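Local coordinates for ARO (armadillo repeats only protein) (PDB 5EWP) that probably serves as an armadillo-repeat protein-binding scaffold in the translocation and attachment of rhoptries to the apical pole of the malaria parasite, at residues 148-151 with 152-155; 158-161 with 162-166. All blocks are in the same frame, centred on the assembly; numbering follows the deposited sequence.

Interaction 1. Residues 148-151 with 152-155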
ATOM      1  N   CYS A 148      -2.385   1.221   0.284  1.00 19.85           N
ATOM      2  CA  CYS A 148      -2.794  -0.079  -0.231  1.00 15.55           C
ATOM      3  C   CYS A 148      -3.094  -0.004  -1.730  1.00 13.30           C
ATOM      4  O   CYS A 148      -2.668  -0.868  -2.494  1.00 17.33           O
ATOM      5  CB  CYS A 148      -4.015  -0.591   0.518  1.00 19.04           C
ATOM      6  SG  CYS A 148      -3.615  -1.196   2.190  1.00 17.73           S
ATOM      7  N   ALA A 149      -3.784   1.054  -2.144  1.00 14.25           N
ATOM      8  CA  ALA A 149      -4.117   1.244  -3.556  1.00 17.69           C
ATOM      9  C   ALA A 149      -2.857   1.382  -4.407  1.00 17.74           C
ATOM     10  O   ALA A 149      -2.763   0.780  -5.480  1.00 14.02           O
ATOM     11  CB  ALA A 149      -5.019   2.461  -3.738  1.00 18.04           C
ATOM     12  N   GLN A 150      -1.894   2.163  -3.923  1.00 15.75           N
ATOM     13  CA  GLN A 150      -0.630   2.363  -4.645  1.00 18.43           C
ATOM     14  C   GLN A 150       0.135   1.054  -4.787  1.00 16.78           C
ATOM     15  O   GLN A 150       0.688   0.773  -5.835  1.00 17.00           O
ATOM     16  CB  GLN A 150       0.252   3.395  -3.938  1.00 18.73           C
ATOM     17  CG  GLN A 150       1.551   3.724  -4.693  1.00 22.40           C
ATOM     18  CD  GLN A 150       1.300   4.477  -5.988  1.00 24.36           C
ATOM     19  OE1 GLN A 150       1.715   4.047  -7.080  1.00 30.74           O
ATOM     20  NE2 GLN A 150       0.631   5.614  -5.878  1.00 25.00           N
ATOM     21  N   THR A 151       0.191   0.269  -3.718  1.00 14.74           N
ATOM     22  CA  THR A 151       0.915  -0.999  -3.754  1.00 14.33           C
ATOM     23  C   THR A 151       0.256  -1.976  -4.720  1.00 14.60           C
ATOM     24  O   THR A 151       0.934  -2.651  -5.502  1.00 13.93           O
ATOM     25  CB  THR A 151       1.003  -1.608  -2.340  1.00 17.44           C
ATOM     26  OG1 THR A 151       1.516  -0.602  -1.472  1.00 14.96           O
ATOM     27  CG2 THR A 151       1.969  -2.787  -2.316  1.00 14.78           C
ATOM     28  N   CYS A 152      -1.069  -2.045  -4.671  1.00 12.46           N
ATOM     29  CA  CYS A 152      -1.809  -2.851  -5.654  1.00 15.42           C
ATOM     30  C   CYS A 152      -1.450  -2.463  -7.073  1.00 17.25           C
ATOM     31  O   CYS A 152      -1.220  -3.326  -7.920  1.00 14.36           O
ATOM     32  CB  CYS A 152      -3.310  -2.702  -5.478  1.00 15.91           C
ATOM     33  SG  CYS A 152      -3.917  -3.562  -4.013  1.00 18.38           S
ATOM     34  N   ARG A 153      -1.433  -1.161  -7.339  1.00 15.89           N
ATOM     35  CA  ARG A 153      -1.128  -0.681  -8.686  1.00 17.01           C
ATOM     36  C   ARG A 153       0.302  -1.026  -9.073  1.00 20.34           C
ATOM     37  O   ARG A 153       0.562  -1.460 -10.207  1.00 14.78           O
ATOM     38  CB  ARG A 153      -1.364   0.821  -8.794  1.00 15.08           C
ATOM     39  CG  ARG A 153      -0.931   1.438 -10.141  1.00 15.14           C
ATOM     40  CD  ARG A 153       0.482   1.999 -10.069  1.00 18.40           C
ATOM     41  NE  ARG A 153       0.952   2.459 -11.375  1.00 17.79           N
ATOM     42  CZ  ARG A 153       2.230   2.647 -11.673  1.00 29.88           C
ATOM     43  NH1 ARG A 153       3.159   2.402 -10.765  1.00 21.39           N
ATOM     44  NH2 ARG A 153       2.581   3.078 -12.878  1.00 26.53           N
ATOM     45  N   ASN A 154       1.232  -0.826  -8.141  1.00 16.68           N
ATOM     46  CA  ASN A 154       2.641  -1.111  -8.441  1.00 13.40           C
ATOM     47  C   ASN A 154       2.831  -2.573  -8.807  1.00 21.21           C
ATOM     48  O   ASN A 154       3.677  -2.913  -9.650  1.00 17.50           O
ATOM     49  CB  ASN A 154       3.543  -0.711  -7.263  1.00 13.96           C
ATOM     50  CG  ASN A 154       3.658   0.815  -7.104  1.00 16.65           C
ATOM     51  OD1 ASN A 154       3.288   1.568  -8.000  1.00 23.28           O
ATOM     52  ND2 ASN A 154       4.193   1.261  -5.974  1.00 17.41           N
ATOM     53  N   ILE A 155       2.025  -3.436  -8.198  1.00 16.26           N
ATOM     54  CA  ILE A 155       2.023  -4.855  -8.544  1.00 14.07           C
ATOM     55  C   ILE A 155       1.303  -5.123  -9.867  1.00 16.24           C
ATOM     56  O   ILE A 155       1.887  -5.760 -10.752  1.00 17.82           O
ATOM     57  CB  ILE A 155       1.363  -5.705  -7.424  1.00 15.59           C
ATOM     58  CG1 ILE A 155       2.238  -5.664  -6.169  1.00 11.91           C
ATOM     59  CG2 ILE A 155       1.159  -7.148  -7.862  1.00 19.90           C
ATOM     60  CD1 ILE A 155       1.479  -6.059  -4.878  1.00 17.35           C
TER

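Interaction 2. Residues 158-161 with 162-166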
ATOM      1  N   LEU A 158       2.497  -4.793 -13.796  1.00 17.98           N
ATOM      2  CA  LEU A 158       3.601  -5.592 -14.329  1.00 19.69           C
ATOM      3  C   LEU A 158       3.168  -6.781 -15.194  1.00 20.48           C
ATOM      4  O   LEU A 158       3.945  -7.262 -16.029  1.00 25.01           O
ATOM      5  CB  LEU A 158       4.467  -6.089 -13.171  1.00 19.92           C
ATOM      6  CG  LEU A 158       5.205  -4.999 -12.396  1.00 21.32           C
ATOM      7  CD1 LEU A 158       5.984  -5.650 -11.265  1.00 23.96           C
ATOM      8  CD2 LEU A 158       6.139  -4.206 -13.309  1.00 16.80           C
ATOM      9  N   ASP A 159       1.928  -7.233 -15.039  1.00 16.16           N
ATOM     10  CA  ASP A 159       1.499  -8.467 -15.698  1.00 19.11           C
ATOM     11  C   ASP A 159      -0.019  -8.526 -15.864  1.00 26.80           C
ATOM     12  O   ASP A 159      -0.773  -8.250 -14.932  1.00 20.35           O
ATOM     13  CB  ASP A 159       2.001  -9.666 -14.896  1.00 20.18           C
ATOM     14  CG  ASP A 159       1.948 -10.970 -15.657  1.00 28.74           C
ATOM     15  OD1 ASP A 159       0.930 -11.284 -16.307  1.00 25.48           O
ATOM     16  OD2 ASP A 159       2.956 -11.705 -15.582  1.00 36.41           O
ATOM     17  N   LYS A 160      -0.468  -8.881 -17.060  1.00 23.43           N
ATOM     18  CA  LYS A 160      -1.899  -9.019 -17.304  1.00 25.33           C
ATOM     19  C   LYS A 160      -2.564 -10.005 -16.343  1.00 25.32           C
ATOM     20  O   LYS A 160      -3.723  -9.812 -15.938  1.00 20.95           O
ATOM     21  CB  LYS A 160      -2.153  -9.451 -18.751  1.00 27.75           C
ATOM     22  CG  LYS A 160      -3.626  -9.567 -19.073  1.00 29.18           C
ATOM     23  CD  LYS A 160      -3.861  -9.974 -20.525  1.00 32.48           C
ATOM     24  CE  LYS A 160      -5.351 -10.071 -20.805  1.00 36.02           C
ATOM     25  NZ  LYS A 160      -5.658 -10.305 -22.238  1.00 38.91           N
ATOM     26  N   LYS A 161      -1.846 -11.067 -15.979  1.00 21.71           N
ATOM     27  CA  LYS A 161      -2.401 -12.040 -15.041  1.00 20.22           C
ATOM     28  C   LYS A 161      -2.614 -11.424 -13.663  1.00 19.10           C
ATOM     29  O   LYS A 161      -3.540 -11.812 -12.943  1.00 21.97           O
ATOM     30  CB  LYS A 161      -1.504 -13.270 -14.924  1.00 26.17           C
ATOM     31  CG  LYS A 161      -1.474 -14.115 -16.194  1.00 32.63           C
ATOM     32  CD  LYS A 161      -0.453 -15.228 -16.086  1.00 45.57           C
ATOM     33  CE  LYS A 161      -0.775 -16.361 -17.043  1.00 57.33           C
ATOM     34  NZ  LYS A 161      -2.041 -17.049 -16.652  1.00 62.50           N
ATOM     35  N   TYR A 162      -1.773 -10.456 -13.305  1.00 19.00           N
ATOM     36  CA  TYR A 162      -1.914  -9.796 -11.995  1.00 19.83           C
ATOM     37  C   TYR A 162      -3.171  -8.927 -11.996  1.00 22.32           C
ATOM     38  O   TYR A 162      -3.910  -8.878 -11.004  1.00 19.56           O
ATOM     39  CB  TYR A 162      -0.691  -8.945 -11.653  1.00 16.15           C
ATOM     40  CG  TYR A 162       0.616  -9.698 -11.542  1.00 14.75           C
ATOM     41  CD1 TYR A 162       0.672 -11.089 -11.641  1.00 19.08           C
ATOM     42  CD2 TYR A 162       1.803  -9.005 -11.324  1.00 16.44           C
ATOM     43  CE1 TYR A 162       1.907 -11.773 -11.549  1.00 19.57           C
ATOM     44  CE2 TYR A 162       3.024  -9.668 -11.225  1.00 16.20           C
ATOM     45  CZ  TYR A 162       3.068 -11.042 -11.334  1.00 20.09           C
ATOM     46  OH  TYR A 162       4.296 -11.661 -11.233  1.00 19.78           O
ATOM     47  N   LYS A 163      -3.411  -8.249 -13.117  1.00 17.28           N
ATOM     48  CA  LYS A 163      -4.623  -7.447 -13.290  1.00 22.05           C
ATOM     49  C   LYS A 163      -5.873  -8.318 -13.232  1.00 25.56           C
ATOM     50  O   LYS A 163      -6.875  -7.930 -12.628  1.00 24.04           O
ATOM     51  CB  LYS A 163      -4.584  -6.672 -14.608  1.00 22.07           C
ATOM     52  CG  LYS A 163      -3.571  -5.537 -14.630  1.00 20.54           C
ATOM     53  CD  LYS A 163      -3.517  -4.878 -15.990  1.00 22.12           C
ATOM     54  CE  LYS A 163      -2.601  -3.671 -15.999  1.00 20.30           C
ATOM     55  NZ  LYS A 163      -2.622  -3.042 -17.361  1.00 22.89           N
ATOM     56  N   LYS A 164      -5.830  -9.471 -13.895  1.00 23.85           N
ATOM     57  CA  LYS A 164      -6.944 -10.426 -13.847  1.00 22.70           C
ATOM     58  C   LYS A 164      -7.267 -10.855 -12.423  1.00 26.18           C
ATOM     59  O   LYS A 164      -8.442 -10.922 -12.033  1.00 23.20           O
ATOM     60  CB  LYS A 164      -6.642 -11.667 -14.692  1.00 30.05           C
ATOM     61  CG  LYS A 164      -7.071 -11.539 -16.139  1.00 43.44           C
ATOM     62  CD  LYS A 164      -6.450 -12.625 -17.003  1.00 50.93           C
ATOM     63  CE  LYS A 164      -6.835 -12.448 -18.465  1.00 54.05           C
ATOM     64  NZ  LYS A 164      -6.501 -13.647 -19.280  1.00 60.23           N
ATOM     65  N   GLU A 165      -6.225 -11.158 -11.652  1.00 23.91           N
ATOM     66  CA  GLU A 165      -6.391 -11.583 -10.271  1.00 23.57           C
ATOM     67  C   GLU A 165      -6.944 -10.426  -9.426  1.00 26.40           C
ATOM     68  O   GLU A 165      -7.865 -10.616  -8.617  1.00 20.96           O
ATOM     69  CB  GLU A 165      -5.060 -12.103  -9.719  1.00 25.34           C
ATOM     70  CG  GLU A 165      -5.043 -12.445  -8.228  1.00 22.72           C
ATOM     71  CD  GLU A 165      -5.764 -13.748  -7.873  1.00 34.35           C
ATOM     72  OE1 GLU A 165      -6.429 -14.338  -8.744  1.00 31.95           O
ATOM     73  OE2 GLU A 165      -5.652 -14.184  -6.706  1.00 31.98           O
ATOM     74  N   PHE A 166      -6.393  -9.231  -9.628  1.00 23.04           N
ATOM     75  CA  PHE A 166      -6.878  -8.032  -8.952  1.00 20.94           C
ATOM     76  C   PHE A 166      -8.384  -7.840  -9.189  1.00 24.82           C
ATOM     77  O   PHE A 166      -9.166  -7.613  -8.249  1.00 23.60           O
ATOM     78  CB  PHE A 166      -6.078  -6.815  -9.435  1.00 20.66           C
ATOM     79  CG  PHE A 166      -6.477  -5.504  -8.787  1.00 14.43           C
ATOM     80  CD1 PHE A 166      -6.096  -5.208  -7.477  1.00 17.37           C
ATOM     81  CD2 PHE A 166      -7.195  -4.559  -9.497  1.00 17.21           C
ATOM     82  CE1 PHE A 166      -6.453  -3.993  -6.891  1.00 16.49           C
ATOM     83  CE2 PHE A 166      -7.546  -3.342  -8.929  1.00 19.26           C
ATOM     84  CZ  PHE A 166      -7.176  -3.059  -7.616  1.00 19.73           C
TER
HETATM   85  O   HOH W   1       5.013 -11.336 -13.957  1.00 27.54           O
HETATM   86  O   HOH W   2      -4.315 -15.755 -17.755  1.00 47.89           O

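Interaction 1. Residues 148-151 with 152-155
The amide groups of Q150 and N154 lie one helical turn apart, their planes 44° from each other. At the edge of the R153 guanidinium, in its plane, sits N154 OD1. R153 NH1 donates to N154 OD1 over 2.9 Å. R153 gets there through a chain bent at chi2 (-94°). R153 NE has a second partner, a salt bridge to D203 of helix 192-205. N154 folds back beside its own backbone N, chi1 -71°, which lays its CG 3.2 Å from Q150 O. N154 ND2 bonds to S114 OG, which leaves OD1 turned to R153.

The other side is mostly apolar. I155 CD1 reaches back to T151 CG2 at 4.2 Å, and both residues pack on L133 and M124. The hydroxyl on this side, T151 OG1, is satisfied by A147 O. C152 SG lies 3.3 Å from C148 O, and C152 packs on L130 and L133.

Four i to i+4 bonds run through the backbone, from C152 N to C148 O (2.9 Å) through to I155 N to T151 O (3.0 Å). These are about two regular turns of helix 142-156, inside the armadillo solenoid. Their chemistry is split: one flank is largely apolar against helices 118-126 and 130-136; on the other, the bond to N154 OD1 and the salt bridge to D203 probably limit rotation of the R153 guanidinium.

Interaction 2. Residues 158-161 with 162-166
D159 CB sits over one face of the Y162 ring, 3.5 Å from its centroid and 8° off the ring normal, a CH-pi contact. L158 CB adds an apolar touch at Y162 CE2, 4.3 Å away.

D159 is the N-cap of helix 160-168. Its CG stands opposite the backbone N, chi1 -164°, and OD1 accepts from K161 N at 2.8 Å, on the anti side of the carboxylate and somewhat out of its plane. A water donates to D159 OD2 (2.6 Å) and bonds Y162 OH (2.8 Å). D159 O accepts from K163 N (3.2 Å), and weakly from Y162 N.

The K160 and K164 side chains cross at a slant, CE to CE 3.7 Å. A second water accepts from K161 NZ and, weakly, from K164 NZ. Beyond these, F125 stacks on Y162, and K163 NZ is held by the carbonyls of D203, F204 and L206.

D159 thus caps the first turn with its carboxylate and covers one ring face with CB. Its negative charge probably suits the positive end of the helix dipole. The K160 and K164 ammonium groups, NZ to NZ 4.5 Å, probably repel mildly; E214, which both side chains touch, may offset this.

Following the chain from the N terminus, interaction 1 comes first, within helix 142-156. Interaction 2 follows, at the start of helix 160-168. The two are in series and neither nest nor cross. Each closes only local helical turns, with no long loop. Their centres are 12 Å apart, yet they touch: I155 O lies 3.3 Å from Y162 CD2, and C152 CB lies 3.7 Å from F166 CE1. Residues 148-155 join helices 118-126, 130-136 and 192-205. Residues 158-166 also reach 118-126 and 130-136, and add helix 213-220. D203 serves both, its carboxylate for R153 and its backbone carbonyl for K163, tying both helices to the end of 192-205.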